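Type 3 secretion system regulator YopR (Yersinia pestis, PDB 1Z21) may regulate assembly of the type III secretion injectisome by controlling secretion or polymerisation of the needle subunit YscF, and takes part in pathogenesis. Local coordinates at residues W14-Y18 against K71-I76; P34-L39 against V62-F66; D55-R60 against L99-E103. All blocks are in the same frame, centred on the assembly; numbering follows the deposited sequence.

Contact 1: residues W14-Y18 against K71-I76; sequences WQQYY and KRWEAI
W14 lies flat against the side chain of R72, which runs extended from CG to NE across one face of the indole. The R72 guanidinium stacks over the five-membered ring with the two planes only 18° apart, a cation-pi contact in which CZ of R72 stands 4.1 Å from that ring's centroid. Nearer the backbone, CG of R72 sits 3.7 Å from the centroid of the six-membered ring of W14, nearly on its normal, a CH-pi contact. At the indole edge CZ2 of W14 meets CG1 of I76 at 3.7 Å, and CH2 faces the A75 methyl. The polar ends are held from outside: NE1 of W14 is hydrogen-bonded to OD1 of D67, and NH1 of R72 forms a salt bridge with E11 of helix 6-19, which would help hold the guanidinium over the ring. This joins the first and fourth of the five helices that make up the YopR core domain; the segment axes stay 13.2 Å apart and cross at 79°, so long side chains bridge the gap. Y17 only grazes A75 with its hydroxyl, its ring packing instead on V27 and L28 of helix 25-43. Y18 carries a second cation-pi contact: NZ of K71 lies 4.1 Å from the centroid of the Y18 ring, above one face, while CD2 of Y17 lies over the opposite face, toward its rim, and NE of R72 comes to the edge. K71 runs past the Y18 hydroxyl, and a bend at chi4 (142°) brings NZ over the ring. That hydroxyl rests against CG of K71 and CG of R72, and one water links it to O of K71.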
loop_
_atom_site.group_PDB
_atom_site.type_symbol
_atom_site.label_atom_id
_atom_site.label_comp_id
_atom_site.label_asym_id
_atom_site.label_seq_id
_atom_site.Cartn_x
_atom_site.Cartn_y
_atom_site.Cartn_z
ATOM N N TRP A 14 -3.577 -3.065 13.060
ATOM C CA TRP A 14 -2.125 -2.975 13.126
ATOM C C TRP A 14 -1.622 -3.630 14.411
ATOM O O TRP A 14 -0.575 -4.271 14.400
ATOM C CB TRP A 14 -1.643 -1.532 13.007
ATOM C CG TRP A 14 -1.572 -1.027 11.586
ATOM C CD1 TRP A 14 -2.301 -0.004 11.040
ATOM C CD2 TRP A 14 -0.720 -1.507 10.539
ATOM N NE1 TRP A 14 -1.954 0.174 9.724
ATOM C CE2 TRP A 14 -0.993 -0.740 9.387
ATOM C CE3 TRP A 14 0.242 -2.525 10.451
ATOM C CZ2 TRP A 14 -0.331 -0.940 8.175
ATOM C CZ3 TRP A 14 0.906 -2.730 9.235
ATOM C CH2 TRP A 14 0.610 -1.940 8.113
ATOM N N GLN A 15 -2.376 -3.476 15.497
ATOM C CA GLN A 15 -2.046 -4.105 16.777
ATOM C C GLN A 15 -1.926 -5.602 16.611
ATOM O O GLN A 15 -0.941 -6.196 17.057
ATOM C CB GLN A 15 -3.102 -3.795 17.846
ATOM C CG GLN A 15 -3.016 -2.398 18.447
ATOM C CD GLN A 15 -4.275 -2.020 19.216
ATOM O OE1 GLN A 15 -5.023 -2.899 19.663
ATOM N NE2 GLN A 15 -4.524 -0.717 19.355
ATOM N N GLN A 16 -2.924 -6.204 15.971
ATOM C CA GLN A 16 -2.939 -7.646 15.769
ATOM C C GLN A 16 -1.872 -8.080 14.780
ATOM O O GLN A 16 -1.273 -9.141 14.944
ATOM C CB GLN A 16 -4.316 -8.151 15.315
ATOM C CG GLN A 16 -5.368 -8.214 16.409
ATOM C CD GLN A 16 -4.948 -9.046 17.612
ATOM O OE1 GLN A 16 -4.689 -10.246 17.479
ATOM N NE2 GLN A 16 -4.874 -8.408 18.783
ATOM N N TYR A 17 -1.616 -7.265 13.760
ATOM C CA TYR A 17 -0.589 -7.622 12.792
ATOM C C TYR A 17 0.786 -7.698 13.460
ATOM O O TYR A 17 1.476 -8.701 13.325
ATOM C CB TYR A 17 -0.540 -6.638 11.624
ATOM C CG TYR A 17 0.617 -6.913 10.707
ATOM C CD1 TYR A 17 0.609 -8.015 9.866
ATOM C CD2 TYR A 17 1.744 -6.091 10.704
ATOM C CE1 TYR A 17 1.695 -8.287 9.038
ATOM C CE2 TYR A 17 2.825 -6.363 9.889
ATOM C CZ TYR A 17 2.790 -7.459 9.064
ATOM O OH TYR A 17 3.857 -7.721 8.248
ATOM N N TYR A 18 1.178 -6.650 14.176
ATOM C CA TYR A 18 2.539 -6.555 14.724
ATOM C C TYR A 18 2.774 -7.510 15.892
ATOM O O TYR A 18 3.891 -7.978 16.093
ATOM C CB TYR A 18 2.862 -5.123 15.162
ATOM C CG TYR A 18 3.228 -4.208 14.008
ATOM C CD1 TYR A 18 4.235 -4.547 13.117
ATOM C CD2 TYR A 18 2.549 -3.010 13.806
ATOM C CE1 TYR A 18 4.560 -3.719 12.044
ATOM C CE2 TYR A 18 2.870 -2.172 12.747
ATOM C CZ TYR A 18 3.867 -2.528 11.867
ATOM O OH TYR A 18 4.187 -1.690 10.818
ATOM N N LYS A 71 7.410 2.212 8.300
ATOM C CA LYS A 71 7.433 0.799 7.944
ATOM C C LYS A 71 6.051 0.250 7.574
ATOM O O LYS A 71 5.966 -0.787 6.933
ATOM C CB LYS A 71 8.046 -0.033 9.083
ATOM C CG LYS A 71 7.246 0.001 10.384
ATOM C CD LYS A 71 7.912 -0.791 11.524
ATOM C CE LYS A 71 7.319 -0.412 12.876
ATOM N NZ LYS A 71 7.189 -1.598 13.780
ATOM N N ARG A 72 4.978 0.925 7.982
ATOM C CA ARG A 72 3.622 0.521 7.557
ATOM C C ARG A 72 3.446 0.617 6.050
ATOM O O ARG A 72 2.800 -0.234 5.431
ATOM C CB ARG A 72 2.541 1.346 8.261
ATOM C CG ARG A 72 2.411 0.975 9.709
ATOM C CD ARG A 72 1.440 1.800 10.505
ATOM N NE ARG A 72 1.590 1.459 11.913
ATOM C CZ ARG A 72 0.742 1.781 12.860
ATOM N NH1 ARG A 72 -0.342 2.469 12.586
ATOM N NH2 ARG A 72 0.986 1.404 14.104
ATOM N N TRP A 73 4.023 1.661 5.454
ATOM C CA TRP A 73 3.963 1.820 4.002
ATOM C C TRP A 73 4.580 0.622 3.271
ATOM O O TRP A 73 4.029 0.149 2.291
ATOM C CB TRP A 73 4.662 3.111 3.571
ATOM C CG TRP A 73 3.868 4.365 3.805
ATOM C CD1 TRP A 73 2.785 4.518 4.610
ATOM C CD2 TRP A 73 4.119 5.649 3.229
ATOM N NE1 TRP A 73 2.334 5.814 4.569
ATOM C CE2 TRP A 73 3.130 6.529 3.714
ATOM C CE3 TRP A 73 5.061 6.139 2.321
ATOM C CZ2 TRP A 73 3.076 7.876 3.345
ATOM C CZ3 TRP A 73 5.004 7.479 1.962
ATOM C CH2 TRP A 73 4.023 8.323 2.465
ATOM N N GLU A 74 5.719 0.138 3.761
ATOM C CA GLU A 74 6.428 -0.974 3.138
ATOM C C GLU A 74 5.595 -2.249 3.178
ATOM O O GLU A 74 5.456 -2.921 2.179
ATOM C CB GLU A 74 7.769 -1.202 3.828
ATOM C CG GLU A 74 8.775 -0.092 3.558
ATOM C CD GLU A 74 9.963 -0.117 4.498
ATOM O OE1 GLU A 74 9.955 -0.891 5.477
ATOM O OE2 GLU A 74 10.906 0.655 4.250
ATOM N N ALA A 75 5.004 -2.544 4.332
ATOM C CA ALA A 75 4.142 -3.723 4.464
ATOM C C ALA A 75 2.910 -3.630 3.586
ATOM O O ALA A 75 2.541 -4.593 2.919
ATOM C CB ALA A 75 3.736 -3.903 5.918
ATOM N N ILE A 76 2.256 -2.474 3.606
ATOM C CA ILE A 76 1.083 -2.243 2.784
ATOM C C ILE A 76 1.408 -2.405 1.300
ATOM O O ILE A 76 0.705 -3.105 0.596
ATOM C CB ILE A 76 0.452 -0.862 3.087
ATOM C CG1 ILE A 76 -0.181 -0.856 4.496
ATOM C CG2 ILE A 76 -0.562 -0.466 2.009
ATOM C CD1 ILE A 76 -1.465 -1.667 4.646
HETATM O O HOH W 1 5.699 -3.153 8.769
#

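Contact 2: residues P34-L39 against V62-F66; sequences PVREAL and VLQQF
Segments 34-39 and 62-66 run roughly antiparallel, their axes 9.9 Å apart with 150° between their directions, and V35 lies across from L63 and L39 from V62. The F66 ring lies at one end of the seam. CG2 of V35 sits over one face of it, a CH-pi contact 3.9 Å from the F66 centroid, while the A38 methyl approaches its edge. CB of P34 meets CE1 of F66 at 3.6 Å from an oblique direction. V35 is split between two partners: with CG1 anti to the backbone N (chi1 -173°), that methyl reaches CD2 of L63 at 3.8 Å and CG2 is left to the ring. At the other end CG1 of V62 fits between two residues, 3.7 Å from CB of A38 and 3.8 Å from CD2 of L39. From helix 71-82, I76 packs on V35, and W73 and L77 on L63; R10 of helix 6-19 touches V35 and F66, placing the seam among four of the five helices of the core domain. No hydrogen bond or ion pair crosses between the segments; the small A38 and the branched and aromatic groups join these two segments by apolar packing.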
loop_
_atom_site.group_PDB
_atom_site.type_symbol
_atom_site.label_atom_id
_atom_site.label_comp_id
_atom_site.label_asym_id
_atom_site.label_seq_id
_atom_site.Cartn_x
_atom_site.Cartn_y
_atom_site.Cartn_z
ATOM N N PRO A 34 -8.495 -1.597 1.402
ATOM C CA PRO A 34 -8.920 -0.269 0.950
ATOM C C PRO A 34 -7.806 0.489 0.217
ATOM O O PRO A 34 -8.111 1.326 -0.635
ATOM C CB PRO A 34 -9.303 0.449 2.251
ATOM C CG PRO A 34 -8.561 -0.262 3.312
ATOM C CD PRO A 34 -8.520 -1.685 2.872
ATOM N N VAL A 35 -6.546 0.190 0.529
ATOM C CA VAL A 35 -5.435 0.897 -0.098
ATOM C C VAL A 35 -5.296 0.451 -1.537
ATOM O O VAL A 35 -5.133 1.282 -2.426
ATOM C CB VAL A 35 -4.117 0.685 0.657
ATOM C CG1 VAL A 35 -3.026 1.568 0.070
ATOM C CG2 VAL A 35 -4.314 0.982 2.150
ATOM N N ARG A 36 -5.357 -0.861 -1.754
ATOM C CA ARG A 36 -5.355 -1.430 -3.090
ATOM C C ARG A 36 -6.514 -0.863 -3.903
ATOM O O ARG A 36 -6.325 -0.439 -5.038
ATOM C CB ARG A 36 -5.440 -2.953 -3.032
ATOM C CG ARG A 36 -5.307 -3.622 -4.400
ATOM C CD ARG A 36 -5.492 -5.113 -4.385
ATOM N NE ARG A 36 -4.526 -5.792 -3.514
ATOM C CZ ARG A 36 -4.831 -6.446 -2.395
ATOM N NH1 ARG A 36 -6.085 -6.519 -1.956
ATOM N NH2 ARG A 36 -3.866 -7.027 -1.703
ATOM N N GLU A 37 -7.715 -0.853 -3.331
ATOM C CA GLU A 37 -8.887 -0.294 -4.027
ATOM C C GLU A 37 -8.650 1.155 -4.462
ATOM O O GLU A 37 -8.960 1.528 -5.598
ATOM C CB GLU A 37 -10.145 -0.405 -3.159
ATOM C CG GLU A 37 -10.608 -1.851 -3.018
ATOM C CD GLU A 37 -11.700 -2.076 -1.981
ATOM O OE1 GLU A 37 -11.925 -1.218 -1.093
ATOM O OE2 GLU A 37 -12.330 -3.153 -2.056
ATOM N N ALA A 38 -8.085 1.965 -3.575
ATOM C CA ALA A 38 -7.841 3.373 -3.882
ATOM C C ALA A 38 -6.761 3.528 -4.961
ATOM O O ALA A 38 -6.848 4.409 -5.817
ATOM C CB ALA A 38 -7.455 4.116 -2.628
ATOM N N LEU A 39 -5.751 2.668 -4.922
ATOM C CA LEU A 39 -4.661 2.725 -5.899
ATOM C C LEU A 39 -5.127 2.233 -7.262
ATOM O O LEU A 39 -4.749 2.778 -8.287
ATOM C CB LEU A 39 -3.458 1.909 -5.418
ATOM C CG LEU A 39 -2.624 2.559 -4.301
ATOM C CD1 LEU A 39 -1.621 1.571 -3.750
ATOM C CD2 LEU A 39 -1.899 3.816 -4.772
ATOM N N VAL A 62 -2.008 8.704 -1.603
ATOM C CA VAL A 62 -2.931 7.616 -1.291
ATOM C C VAL A 62 -2.496 6.868 -0.018
ATOM O O VAL A 62 -3.304 6.639 0.875
ATOM C CB VAL A 62 -3.087 6.621 -2.465
ATOM C CG1 VAL A 62 -4.014 5.471 -2.066
ATOM C CG2 VAL A 62 -3.634 7.325 -3.713
ATOM N N LEU A 63 -1.225 6.498 0.082
ATOM C CA LEU A 63 -0.754 5.788 1.268
ATOM C C LEU A 63 -1.033 6.597 2.534
ATOM O O LEU A 63 -1.480 6.037 3.541
ATOM C CB LEU A 63 0.742 5.465 1.163
ATOM C CG LEU A 63 1.173 4.487 0.062
ATOM C CD1 LEU A 63 2.676 4.301 0.090
ATOM C CD2 LEU A 63 0.473 3.134 0.171
ATOM N N GLN A 64 -0.792 7.912 2.461
ATOM C CA GLN A 64 -0.977 8.828 3.594
ATOM C C GLN A 64 -2.430 8.938 4.049
ATOM O O GLN A 64 -2.684 9.282 5.202
ATOM C CB GLN A 64 -0.456 10.231 3.238
ATOM C CG GLN A 64 -0.474 11.248 4.403
ATOM C CD GLN A 64 0.313 10.772 5.618
ATOM O OE1 GLN A 64 -0.203 10.747 6.747
ATOM N NE2 GLN A 64 1.556 10.385 5.392
ATOM N N GLN A 65 -3.376 8.669 3.154
ATOM C CA GLN A 65 -4.795 8.663 3.511
ATOM C C GLN A 65 -5.107 7.635 4.598
ATOM O O GLN A 65 -6.071 7.797 5.361
ATOM C CB GLN A 65 -5.681 8.358 2.292
ATOM C CG GLN A 65 -5.854 9.499 1.272
ATOM C CD GLN A 65 -6.513 9.028 -0.037
ATOM O OE1 GLN A 65 -7.267 8.053 -0.045
ATOM N NE2 GLN A 65 -6.214 9.711 -1.137
ATOM N N PHE A 66 -4.301 6.580 4.647
ATOM C CA PHE A 66 -4.554 5.418 5.503
ATOM C C PHE A 66 -3.575 5.280 6.663
ATOM O O PHE A 66 -3.979 4.940 7.773
ATOM C CB PHE A 66 -4.526 4.149 4.655
ATOM C CG PHE A 66 -5.640 4.082 3.662
ATOM C CD1 PHE A 66 -6.906 3.672 4.063
ATOM C CD2 PHE A 66 -5.445 4.468 2.348
ATOM C CE1 PHE A 66 -7.952 3.630 3.169
ATOM C CE2 PHE A 66 -6.501 4.422 1.440
ATOM C CZ PHE A 66 -7.753 4.005 1.856
#

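Contact 3: residues D55-R60 against L99-E103; sequences DLPELR and LINKE
Segments 55-60 and 99-103 cross almost at right angles (-84°), their axes 10.2 Å apart, and the CA atoms of L56 and E103 come nearest each other. At one end of the crossing L99 presses on D55: CD1 of L99 lies 3.4 Å from CB of D55, the two side chains meeting at about a right angle. The carboxylate of D55 is occupied elsewhere, its OD2 hydrogen-bonded to the hydroxyl of Y95 and to the backbone N of V51. L56 sends CD2 against the backbone of the partner helix, 3.7 Å from O of L99 and close to N of E103. L59 spreads over the middle of the crossing. Its CG is anti to the backbone N, which carries CD2 to 3.7 Å from CG of E103 and CD1 toward CB of L99 and CG1 of I100. The crossing sets helix 94-107, the last of the five-helix core domain, on helix 52-66; F43 of helix 25-43 touches D55 and L99, and I100 and E103 reach helix 71-82. At the far end R60 bends at chi3 and forms a salt bridge whose hydrogen bond, NH1 of R60 to OE1 of E103, is 3.1 Å long and fairly straight at 160°. It lies close to the guanidinium plane and meets the syn lone pair of OE1; the carboxylate itself is turned 58° from that plane. L56 and L59 pack on the aliphatic part of the buried E103, with L77 and W73 of helix 71-82 also against it, and the salt bridge would offset part of the cost of burying its carboxylate and would favour the ionised form.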
loop_
_atom_site.group_PDB
_atom_site.type_symbol
_atom_site.label_atom_id
_atom_site.label_comp_id
_atom_site.label_asym_id
_atom_site.label_seq_id
_atom_site.Cartn_x
_atom_site.Cartn_y
_atom_site.Cartn_z
ATOM N N ASP A 55 3.657 10.264 -10.671
ATOM C CA ASP A 55 2.958 9.118 -10.111
ATOM C C ASP A 55 3.358 8.804 -8.673
ATOM O O ASP A 55 2.537 8.333 -7.896
ATOM C CB ASP A 55 3.198 7.871 -10.959
ATOM C CG ASP A 55 2.529 7.931 -12.314
ATOM O OD1 ASP A 55 1.565 8.702 -12.491
ATOM O OD2 ASP A 55 2.907 7.201 -13.254
ATOM N N LEU A 56 4.619 9.010 -8.327
ATOM C CA LEU A 56 5.064 8.678 -6.978
ATOM C C LEU A 56 4.443 9.586 -5.928
ATOM O O LEU A 56 3.961 9.082 -4.928
ATOM C CB LEU A 56 6.586 8.622 -6.874
ATOM C CG LEU A 56 7.183 7.404 -7.591
ATOM C CD1 LEU A 56 8.699 7.480 -7.649
ATOM C CD2 LEU A 56 6.743 6.094 -6.931
ATOM N N PRO A 57 4.439 10.908 -6.116
ATOM C CA PRO A 57 3.686 11.785 -5.214
ATOM C C PRO A 57 2.220 11.403 -5.069
ATOM O O PRO A 57 1.700 11.471 -3.958
ATOM C CB PRO A 57 3.834 13.158 -5.866
ATOM C CG PRO A 57 5.131 13.087 -6.531
ATOM C CD PRO A 57 5.213 11.689 -7.102
ATOM N N GLU A 58 1.565 11.016 -6.163
ATOM C CA GLU A 58 0.170 10.585 -6.104
ATOM C C GLU A 58 0.050 9.310 -5.267
ATOM O O GLU A 58 -0.825 9.200 -4.410
ATOM C CB GLU A 58 -0.377 10.344 -7.517
ATOM C CG GLU A 58 -0.622 11.639 -8.275
ATOM C CD GLU A 58 -1.034 11.424 -9.728
ATOM O OE1 GLU A 58 -1.166 10.257 -10.174
ATOM O OE2 GLU A 58 -1.236 12.446 -10.435
ATOM N N LEU A 59 0.933 8.353 -5.523
ATOM C CA LEU A 59 0.944 7.087 -4.789
ATOM C C LEU A 59 1.154 7.318 -3.298
ATOM O O LEU A 59 0.453 6.724 -2.469
ATOM C CB LEU A 59 2.019 6.148 -5.341
ATOM C CG LEU A 59 2.223 4.816 -4.607
ATOM C CD1 LEU A 59 2.346 3.665 -5.594
ATOM C CD2 LEU A 59 3.438 4.879 -3.706
ATOM N N ARG A 60 2.092 8.189 -2.947
ATOM C CA ARG A 60 2.360 8.484 -1.532
ATOM C C ARG A 60 1.174 9.193 -0.884
ATOM O O ARG A 60 0.870 8.943 0.268
ATOM C CB ARG A 60 3.644 9.280 -1.377
ATOM C CG ARG A 60 4.846 8.530 -1.913
ATOM C CD ARG A 60 6.170 9.123 -1.543
ATOM N NE ARG A 60 6.478 10.312 -2.326
ATOM C CZ ARG A 60 7.378 10.391 -3.306
ATOM N NH1 ARG A 60 8.087 9.344 -3.707
ATOM N NH2 ARG A 60 7.567 11.551 -3.910
ATOM N N LEU A 99 5.225 1.042 -10.316
ATOM C CA LEU A 99 5.153 2.184 -9.409
ATOM C C LEU A 99 5.504 1.792 -7.982
ATOM O O LEU A 99 6.256 2.482 -7.301
ATOM C CB LEU A 99 3.728 2.737 -9.387
ATOM C CG LEU A 99 3.484 4.198 -9.679
ATOM C CD1 LEU A 99 4.299 4.655 -10.889
ATOM C CD2 LEU A 99 1.988 4.363 -9.921
ATOM N N ILE A 100 4.913 0.689 -7.527
ATOM C CA ILE A 100 5.116 0.210 -6.174
ATOM C C ILE A 100 6.570 -0.126 -5.960
ATOM O O ILE A 100 7.174 0.247 -4.956
ATOM C CB ILE A 100 4.222 -1.011 -5.893
ATOM C CG1 ILE A 100 2.779 -0.538 -5.719
ATOM C CG2 ILE A 100 4.711 -1.759 -4.646
ATOM C CD1 ILE A 100 1.780 -1.673 -5.561
ATOM N N ASN A 101 7.149 -0.816 -6.926
ATOM C CA ASN A 101 8.533 -1.196 -6.809
ATOM C C ASN A 101 9.487 0.012 -6.785
ATOM O O ASN A 101 10.479 -0.023 -6.080
ATOM C CB ASN A 101 8.869 -2.250 -7.862
ATOM C CG ASN A 101 8.184 -3.611 -7.553
ATOM O OD1 ASN A 101 8.328 -4.163 -6.445
ATOM N ND2 ASN A 101 7.415 -4.125 -8.507
ATOM N N LYS A 102 9.156 1.084 -7.503
ATOM C CA LYS A 102 9.967 2.304 -7.453
ATOM C C LYS A 102 9.886 2.976 -6.080
ATOM O O LYS A 102 10.896 3.428 -5.551
ATOM C CB LYS A 102 9.564 3.278 -8.567
ATOM C CG LYS A 102 9.942 2.780 -9.939
ATOM C CD LYS A 102 10.013 3.875 -10.935
ATOM C CE LYS A 102 10.326 3.335 -12.316
ATOM N NZ LYS A 102 11.734 2.896 -12.425
ATOM N N GLU A 103 8.693 3.026 -5.489
ATOM C CA GLU A 103 8.551 3.539 -4.120
ATOM C C GLU A 103 9.272 2.665 -3.098
ATOM O O GLU A 103 9.883 3.183 -2.179
ATOM C CB GLU A 103 7.080 3.701 -3.728
ATOM C CG GLU A 103 6.846 4.255 -2.314
ATOM C CD GLU A 103 7.448 5.642 -2.068
ATOM O OE1 GLU A 103 7.697 6.391 -3.039
ATOM O OE2 GLU A 103 7.653 5.994 -0.888
#

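How the contacts relate
From the N terminus, helix 6-19 supplies the first half of contact 1, which closes only when the chain reaches helix 71-82. Inside that loop, contact 2 pairs helices 25-43 and 52-66. Contact 3 starts on helix 52-66, just before the second half of contact 2, and ends on helix 94-107, so it crosses both others along the chain. Helix 52-66 serves contacts 2 and 3, which meet where L39 packs on L59. W73, on the side of helix 71-82 turned from contact 1, packs on R60 and E103 and so ties contact 1 to contact 3; the same helix also packs against contact 2. Contacts 1 and 3 lie on opposite sides of the domain centre, and together the three involve all five helices.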